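PDB 2PYQ: uncharacterized protein from Jannaschia sp. CCS1, which is of unknown function, a DUF2853 family member that folds as a compact all-alpha chain. Local coordinates for residues I9-A13 against L29-T33; V83-Y87 against V99-L103. All coordinates share one frame; numbering follows the deposited sequence.

Contact 1: I9-A13 against L29-T33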
loop_
_atom_site.group_PDB
_atom_site.type_symbol
_atom_site.label_atom_id
_atom_site.label_comp_id
_atom_site.label_asym_id
_atom_site.label_seq_id
_atom_site.Cartn_x
_atom_site.Cartn_y
_atom_site.Cartn_z
ATOM N N ILE A 9 -8.806 1.098 -8.433
ATOM C CA ILE A 9 -8.011 -0.100 -8.676
ATOM C C ILE A 9 -7.166 0.059 -9.969
ATOM O O ILE A 9 -6.009 -0.315 -9.975
ATOM C CB ILE A 9 -8.851 -1.391 -8.725
ATOM C CG1 ILE A 9 -9.394 -1.700 -7.328
ATOM C CG2 ILE A 9 -7.990 -2.600 -9.162
ATOM C CD1 ILE A 9 -10.430 -2.742 -7.303
ATOM N N ALA A 10 -7.756 0.633 -11.020
ATOM C CA ALA A 10 -7.036 0.928 -12.282
ATOM C C ALA A 10 -5.866 1.863 -12.032
ATOM O O ALA A 10 -4.766 1.650 -12.563
ATOM C CB ALA A 10 -7.979 1.514 -13.320
ATOM N N GLN A 11 -6.085 2.899 -11.214
ATOM C CA GLN A 11 -5.018 3.824 -10.843
ATOM C C GLN A 11 -3.921 3.119 -10.034
ATOM O O GLN A 11 -2.732 3.326 -10.284
ATOM C CB GLN A 11 -5.548 5.021 -10.049
ATOM C CG GLN A 11 -4.485 6.106 -9.800
ATOM C CD GLN A 11 -3.898 6.656 -11.085
ATOM O OE1 GLN A 11 -4.647 7.053 -12.002
ATOM N NE2 GLN A 11 -2.567 6.665 -11.199
ATOM N N TYR A 12 -4.330 2.290 -9.066
ATOM C CA TYR A 12 -3.340 1.534 -8.269
ATOM C C TYR A 12 -2.461 0.643 -9.165
ATOM O O TYR A 12 -1.261 0.579 -8.975
ATOM C CB TYR A 12 -4.012 0.633 -7.228
ATOM C CG TYR A 12 -4.918 1.324 -6.235
ATOM C CD1 TYR A 12 -4.784 2.688 -5.919
ATOM C CD2 TYR A 12 -5.884 0.581 -5.536
ATOM C CE1 TYR A 12 -5.625 3.298 -4.983
ATOM C CE2 TYR A 12 -6.699 1.174 -4.609
ATOM C CZ TYR A 12 -6.565 2.522 -4.326
ATOM O OH TYR A 12 -7.365 3.113 -3.402
ATOM N N ALA A 13 -3.103 -0.070 -10.104
ATOM C CA ALA A 13 -2.411 -0.939 -11.051
ATOM C C ALA A 13 -1.422 -0.136 -11.922
ATOM O O ALA A 13 -0.276 -0.559 -12.138
ATOM C CB ALA A 13 -3.380 -1.693 -11.930
ATOM N N LEU A 29 -4.049 -7.387 -5.465
ATOM C CA LEU A 29 -4.406 -5.972 -5.384
ATOM C C LEU A 29 -5.878 -5.779 -5.012
ATOM O O LEU A 29 -6.188 -4.932 -4.186
ATOM C CB LEU A 29 -4.080 -5.239 -6.702
ATOM C CG LEU A 29 -4.302 -3.720 -6.706
ATOM C CD1 LEU A 29 -3.515 -2.963 -5.573
ATOM C CD2 LEU A 29 -3.913 -3.190 -8.100
ATOM N N GLU A 30 -6.758 -6.578 -5.589
ATOM C CA GLU A 30 -8.193 -6.522 -5.221
ATOM C C GLU A 30 -8.440 -6.879 -3.730
ATOM O O GLU A 30 -9.217 -6.186 -3.058
ATOM C CB GLU A 30 -9.043 -7.409 -6.156
ATOM C CG GLU A 30 -10.522 -7.506 -5.796
ATOM C CD GLU A 30 -11.207 -6.152 -5.754
ATOM O OE1 GLU A 30 -11.237 -5.540 -6.822
ATOM O OE2 GLU A 30 -11.715 -5.708 -4.682
ATOM N N LYS A 31 -7.750 -7.903 -3.230
ATOM C CA LYS A 31 -7.863 -8.335 -1.821
ATOM C C LYS A 31 -7.366 -7.235 -0.881
ATOM O O LYS A 31 -7.976 -6.981 0.161
ATOM C CB LYS A 31 -7.086 -9.640 -1.613
ATOM C CG LYS A 31 -7.635 -10.793 -2.429
ATOM C CD LYS A 31 -6.756 -12.015 -2.428
ATOM C CE LYS A 31 -7.187 -13.003 -3.511
ATOM N NZ LYS A 31 -6.283 -14.170 -3.612
ATOM N N VAL A 32 -6.235 -6.612 -1.236
ATOM C CA VAL A 32 -5.674 -5.492 -0.448
ATOM C C VAL A 32 -6.641 -4.295 -0.431
ATOM O O VAL A 32 -6.847 -3.661 0.599
ATOM C CB VAL A 32 -4.262 -5.049 -0.984
ATOM C CG1 VAL A 32 -3.777 -3.804 -0.257
ATOM C CG2 VAL A 32 -3.284 -6.175 -0.807
ATOM N N THR A 33 -7.235 -4.016 -1.584
ATOM C CA THR A 33 -8.176 -2.913 -1.728
ATOM C C THR A 33 -9.421 -3.136 -0.876
ATOM O O THR A 33 -9.882 -2.204 -0.209
ATOM C CB THR A 33 -8.510 -2.679 -3.206
ATOM O OG1 THR A 33 -7.289 -2.341 -3.896
ATOM C CG2 THR A 33 -9.524 -1.548 -3.368
#
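L29 reaches across to I9, Y12 and A13 and carries the apolar part of this contact. Its CG lies anti to the backbone N (chi1 -175°), which carries the two methyls out toward the other helix. There CD2 sits 3.8 Å from A13 N and 3.9 Å from Y12 CB, with A13 CB and I9 CG2 a little further off. The methyl thus rests on the turn closed by the backbone bond from A13 N to I9 O. I9 CG1, midway along its side chain, adds a second apolar touch, 4.0 Å from T33 CG2. I9 CD1 also approaches E30 OE1 more closely than a carbon and an oxygen should, so that detail is doubtful; E30 OE2 is salt-bridged to K34 on its own helix.

The polar part belongs to T33. Its OG1 meets the edge of the Y12 ring near the ring plane, 3.6 Å from CD2, and also donates to L29 O at 2.8 Å. T33 N reaches the same oxygen from the opposite face of the carbonyl plane, so L29 O has two donors from one residue. With an alanine here, L29 O would probably lose its second donor, and a gap would be likely to open between the Y12 edge and I9 CG1. Outside the two segments, the Y12 ring meets Y95, and Y12 also touches A97 and V98 of helix 96-106.

The segment axes approach to 10.9 Å at 124°, a steeply crossed packing of two successive helices, 4-18 and 26-36, in an all-alpha domain.

Contact 2: V83-Y87 against V99-L103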
loop_
_atom_site.group_PDB
_atom_site.type_symbol
_atom_site.label_atom_id
_atom_site.label_comp_id
_atom_site.label_asym_id
_atom_site.label_seq_id
_atom_site.Cartn_x
_atom_site.Cartn_y
_atom_site.Cartn_z
ATOM N N VAL A 83 9.686 0.722 0.509
ATOM C CA VAL A 83 8.530 0.851 -0.383
ATOM C C VAL A 83 8.189 2.308 -0.633
ATOM O O VAL A 83 7.824 2.632 -1.759
ATOM C CB VAL A 83 7.315 0.003 0.035
ATOM C CG1 VAL A 83 7.723 -1.458 0.127
ATOM C CG2 VAL A 83 6.714 0.487 1.326
ATOM N N ILE A 84 8.360 3.194 0.372
ATOM C CA ILE A 84 8.102 4.623 0.179
ATOM C C ILE A 84 9.120 5.196 -0.851
ATOM O O ILE A 84 8.748 5.963 -1.720
ATOM C CB ILE A 84 8.128 5.396 1.497
ATOM C CG1 ILE A 84 6.945 5.008 2.371
ATOM C CG2 ILE A 84 8.115 6.910 1.243
ATOM C CD1 ILE A 84 5.577 5.343 1.840
ATOM N N GLU A 85 10.373 4.778 -0.746
ATOM C CA GLU A 85 11.416 5.197 -1.694
ATOM C C GLU A 85 11.116 4.697 -3.116
ATOM O O GLU A 85 11.284 5.451 -4.095
ATOM C CB GLU A 85 12.819 4.746 -1.229
ATOM C CG GLU A 85 13.966 5.114 -2.168
ATOM N N THR A 86 10.661 3.450 -3.227
ATOM C CA THR A 86 10.278 2.834 -4.505
ATOM C C THR A 86 9.127 3.615 -5.158
ATOM O O THR A 86 9.204 3.956 -6.347
ATOM C CB THR A 86 9.921 1.379 -4.346
ATOM O OG1 THR A 86 11.107 0.680 -3.909
ATOM C CG2 THR A 86 9.437 0.756 -5.653
ATOM N N TYR A 87 8.111 3.958 -4.371
ATOM C CA TYR A 87 6.946 4.718 -4.859
ATOM C C TYR A 87 7.440 6.083 -5.368
ATOM O O TYR A 87 6.972 6.573 -6.410
ATOM C CB TYR A 87 5.902 4.908 -3.755
ATOM C CG TYR A 87 4.442 4.928 -4.211
ATOM C CD1 TYR A 87 4.030 5.421 -5.466
ATOM C CD2 TYR A 87 3.441 4.524 -3.315
ATOM C CE1 TYR A 87 2.684 5.447 -5.826
ATOM C CE2 TYR A 87 2.126 4.556 -3.663
ATOM C CZ TYR A 87 1.741 4.997 -4.907
ATOM O OH TYR A 87 0.412 5.046 -5.244
ATOM N N VAL A 99 0.755 1.100 -1.168
ATOM C CA VAL A 99 1.774 0.898 -0.107
ATOM C C VAL A 99 1.581 -0.447 0.589
ATOM O O VAL A 99 2.538 -1.200 0.783
ATOM C CB VAL A 99 1.763 2.058 0.907
ATOM C CG1 VAL A 99 2.704 1.771 2.114
ATOM C CG2 VAL A 99 2.145 3.354 0.196
ATOM N N TYR A 100 0.342 -0.756 0.947
ATOM C CA TYR A 100 0.005 -2.043 1.606
ATOM C C TYR A 100 0.315 -3.223 0.692
ATOM O O TYR A 100 0.860 -4.214 1.149
ATOM C CB TYR A 100 -1.445 -2.047 2.115
ATOM C CG TYR A 100 -1.667 -1.212 3.385
ATOM C CD1 TYR A 100 -0.750 -0.232 3.821
ATOM C CD2 TYR A 100 -2.862 -1.355 4.114
ATOM C CE1 TYR A 100 -0.960 0.528 4.960
ATOM C CE2 TYR A 100 -3.108 -0.555 5.274
ATOM C CZ TYR A 100 -2.133 0.365 5.687
ATOM O OH TYR A 100 -2.337 1.155 6.824
ATOM N N TYR A 101 -0.008 -3.115 -0.586
ATOM C CA TYR A 101 0.292 -4.146 -1.567
ATOM C C TYR A 101 1.803 -4.384 -1.603
ATOM O O TYR A 101 2.261 -5.513 -1.535
ATOM C CB TYR A 101 -0.209 -3.729 -2.957
ATOM C CG TYR A 101 0.206 -4.656 -4.082
ATOM C CD1 TYR A 101 1.470 -4.525 -4.703
ATOM C CD2 TYR A 101 -0.633 -5.660 -4.529
ATOM C CE1 TYR A 101 1.873 -5.366 -5.726
ATOM C CE2 TYR A 101 -0.252 -6.511 -5.569
ATOM C CZ TYR A 101 1.008 -6.367 -6.157
ATOM O OH TYR A 101 1.373 -7.231 -7.164
HETATM N N MSE A 102 2.563 -3.291 -1.719
HETATM C CA MSE A 102 4.044 -3.401 -1.802
HETATM C C MSE A 102 4.634 -4.015 -0.533
HETATM O O MSE A 102 5.537 -4.834 -0.639
HETATM C CB MSE A 102 4.700 -2.057 -2.147
HETATM C CG MSE A 102 4.583 -1.701 -3.615
HETATM SE SE MSE A 102 5.770 -0.200 -4.043
HETATM C CE MSE A 102 4.659 0.731 -3.490
ATOM N N LEU A 103 4.144 -3.633 0.630
ATOM C CA LEU A 103 4.631 -4.216 1.883
ATOM C C LEU A 103 4.305 -5.719 1.964
ATOM O O LEU A 103 5.139 -6.520 2.395
ATOM C CB LEU A 103 4.063 -3.498 3.098
ATOM C CG LEU A 103 4.583 -2.060 3.298
ATOM C CD1 LEU A 103 3.740 -1.342 4.307
ATOM C CD2 LEU A 103 6.057 -2.081 3.714
#
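M102 and V83 meet at the middle of a buried helix-helix packing in the all-alpha fold, where the successive helices 74-87 and 96-106 cross at 122° in these segments. M102 is selenomethionine, and both it and V83 were modelled in two conformers, and one is described. From its base, M102 CB lies 3.8 Å from V83 CG1, the two side chains sliding past each other in opposite directions. CG is anti to the carbonyl carbon and carries the chain on along helix 74-87. SE comes 4.1 Å from T86 CG2, a loose touch at the margin of the contact; the hydroxyl of T86 turns instead to S82 O. A turn about the CG-SE bond (chi3 -82°) brings CE toward Y87 CD2. The SE-CE bond is short for selenium and carbon, so the exact place of this tip is doubtful. Elsewhere M102 packs on L16, C20 and M22.

V83 also packs on L103, the two side chains crossing at about a right angle. Its CG2, set between the backbone N and the carbonyl carbon, comes 3.6 Å from L103 CD2 and rests more loosely on V99 CG1. L103 in turn lies against I59, F63 and L64, so the contact continues into helix 53-65. I84 CD1 touches V99 CG2.

Y87 runs at about a right angle to both M102 and V99. Its hydroxyl is hydrogen-bonded to D15 OD2 and Y95 N, which fix the far end of the ring, while along the CD2-CE2 side V99 CG2 meets the edge in the ring plane, 3.9 Å from CD2.

Overall arrangement
From the N terminus, helix 4-18 runs through 9-13, the chain turns, and contact 1 closes that loop when helix 26-36 comes back across it. Helices 43-46 and 53-65 follow before helix 74-87, and contact 2 closes a second, shorter loop on helix 96-106. The two are in series, neither nested nor crossed, with centres about 13 Å apart. They still touch: V32 CG1 packs 3.8 Å from Y100 CB, and L29 packs on Y101. L16 of helix 4-18 meets Y101 and M102, so helix 96-106 lies against both N-terminal helices as well as helix 74-87, while a salt bridge from K31 NZ to G114 OXT ties the C terminus to helix 26-36.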